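Local coordinates for DUF724 domain-containing protein 6-like (Raphanus sativus, PDB 5ZWX) that binds a dimethylated histone H3 tail peptide through its Agenet-domain cassette and, as in its Arabidopsis relative, probably links that mark to DNA methylation in heterochromatin, at residues 70-74 with 75-79. Numbering follows the deposited sequence.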
loop_
_atom_site.group_PDB
_atom_site.type_symbol
_atom_site.label_atom_id
_atom_site.label_comp_id
_atom_site.label_asym_id
_atom_site.label_seq_id
_atom_site.Cartn_x
_atom_site.Cartn_y
_atom_site.Cartn_z
ATOM N N GLU A 70 -7.945 1.427 -12.685
ATOM C CA GLU A 70 -8.334 2.790 -12.339
ATOM C C GLU A 70 -7.374 3.788 -12.947
ATOM O O GLU A 70 -6.188 3.499 -13.045
ATOM C CB GLU A 70 -8.351 2.993 -10.832
ATOM C CG GLU A 70 -9.639 2.533 -10.196
ATOM C CD GLU A 70 -9.716 2.866 -8.738
ATOM O OE1 GLU A 70 -8.678 3.254 -8.167
ATOM O OE2 GLU A 70 -10.825 2.740 -8.165
ATOM N N VAL A 71 -7.894 4.950 -13.340
ATOM C CA VAL A 71 -7.054 6.104 -13.715
ATOM C C VAL A 71 -6.788 6.887 -12.422
ATOM O O VAL A 71 -7.722 7.247 -11.712
ATOM C CB VAL A 71 -7.753 6.973 -14.769
ATOM C CG1 VAL A 71 -6.926 8.233 -15.091
ATOM C CG2 VAL A 71 -7.993 6.157 -16.047
ATOM N N VAL A 72 -5.524 7.100 -12.075
ATOM C CA VAL A 72 -5.161 7.741 -10.814
ATOM C C VAL A 72 -4.155 8.867 -11.039
ATOM O O VAL A 72 -3.528 8.924 -12.091
ATOM C CB VAL A 72 -4.536 6.737 -9.827
ATOM C CG1 VAL A 72 -5.535 5.600 -9.495
ATOM C CG2 VAL A 72 -3.268 6.151 -10.405
ATOM N N ASP A 73 -3.998 9.730 -10.033
ATOM C CA ASP A 73 -2.972 10.771 -10.032
ATOM C C ASP A 73 -1.600 10.148 -9.803
ATOM O O ASP A 73 -1.467 9.167 -9.063
ATOM C CB ASP A 73 -3.237 11.808 -8.934
ATOM C CG ASP A 73 -4.521 12.609 -9.161
ATOM O OD1 ASP A 73 -4.890 12.864 -10.324
ATOM O OD2 ASP A 73 -5.143 13.006 -8.158
ATOM N N VAL A 74 -0.572 10.722 -10.432
ATOM C CA VAL A 74 0.781 10.293 -10.128
ATOM C C VAL A 74 1.062 10.245 -8.608
ATOM O O VAL A 74 1.658 9.288 -8.105
ATOM C CB VAL A 74 1.790 11.227 -10.833
ATOM C CG1 VAL A 74 3.200 10.973 -10.315
ATOM C CG2 VAL A 74 1.708 10.984 -12.339
ATOM N N GLY A 75 0.600 11.255 -7.874
ATOM C CA GLY A 75 0.860 11.339 -6.446
ATOM C C GLY A 75 0.194 10.234 -5.612
ATOM O O GLY A 75 0.461 10.131 -4.415
ATOM N N GLN A 76 -0.628 9.402 -6.250
ATOM C CA GLN A 76 -1.239 8.248 -5.552
ATOM C C GLN A 76 -0.328 7.014 -5.578
ATOM O O GLN A 76 -0.608 6.021 -4.918
ATOM C CB GLN A 76 -2.579 7.896 -6.173
ATOM C CG GLN A 76 -3.641 8.907 -5.901
ATOM C CD GLN A 76 -4.964 8.520 -6.535
ATOM O OE1 GLN A 76 -5.367 9.114 -7.521
ATOM N NE2 GLN A 76 -5.628 7.502 -5.988
ATOM N N LEU A 77 0.772 7.085 -6.329
ATOM C CA LEU A 77 1.590 5.894 -6.563
ATOM C C LEU A 77 2.952 5.997 -5.898
ATOM O O LEU A 77 3.500 7.094 -5.790
ATOM C CB LEU A 77 1.795 5.674 -8.070
ATOM C CG LEU A 77 0.497 5.537 -8.872
ATOM C CD1 LEU A 77 0.758 5.317 -10.368
ATOM C CD2 LEU A 77 -0.348 4.392 -8.281
ATOM N N ARG A 78 3.480 4.858 -5.460
ATOM C CA ARG A 78 4.878 4.792 -5.034
ATOM C C ARG A 78 5.445 3.443 -5.426
ATOM O O ARG A 78 4.691 2.569 -5.837
ATOM C CB ARG A 78 5.011 5.049 -3.543
ATOM C CG ARG A 78 4.418 3.879 -2.675
ATOM C CD ARG A 78 4.418 4.244 -1.196
ATOM N NE ARG A 78 4.320 3.008 -0.379
ATOM C CZ ARG A 78 4.536 2.966 0.938
ATOM N NH1 ARG A 78 4.831 4.081 1.601
ATOM N NH2 ARG A 78 4.463 1.811 1.589
ATOM N N PRO A 79 6.787 3.268 -5.374
ATOM C CA PRO A 79 7.276 1.964 -5.780
ATOM C C PRO A 79 6.925 0.932 -4.700
ATOM O O PRO A 79 6.575 1.364 -3.607
ATOM C CB PRO A 79 8.817 2.168 -5.901
ATOM C CG PRO A 79 9.029 3.635 -5.849
ATOM C CD PRO A 79 7.891 4.180 -5.023
HETATM O O HOH W 1 -8.360 6.254 -7.013
HETATM O O HOH W 2 4.374 8.868 -7.835
#
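Gln76 turns its amide back toward the strand that the chain has just left, and its OE1 accepts the backbone N-H of Asp73 at 2.9 Å, nearly straight at 161°, with the donor lying above the carbonyl plane. CG beside the backbone N (chi1 -70°) and an extended chain beyond it bring the amide over, and chi3 (-107°) turns OE1 toward Asp73 N. The amide crosses Val72 at a slant, Gln76 OE1 3.4 Å from Val72 CB. NE2 donates to the backbone O of Ser23 and, through a bridging water, reaches OE1 of Glu70, whose OE2 forms a salt bridge with a basic side chain of the bound peptide. Residues 74-76 form a 3-10 turn joining strands 67-72 and 77-78 of the SH3-like Agenet barrel. The Gln76 amide illustrates how a polar side chain just past a strand end can take up a backbone N-H there, while the turn makes its own bonds, Gln76 N to Asp73 O (2.9 Å) and Leu77 N to Val74 O (3.0 Å). A leucine in place of Gln76 would probably leave the Asp73 N-H and the Ser23 carbonyl without their side-chain partner. On the buried side, Val72 and Leu77 cross at about a right angle, Val72 CG2 meeting Leu77 CD2 at 4.0 Å, and both pack on Val53.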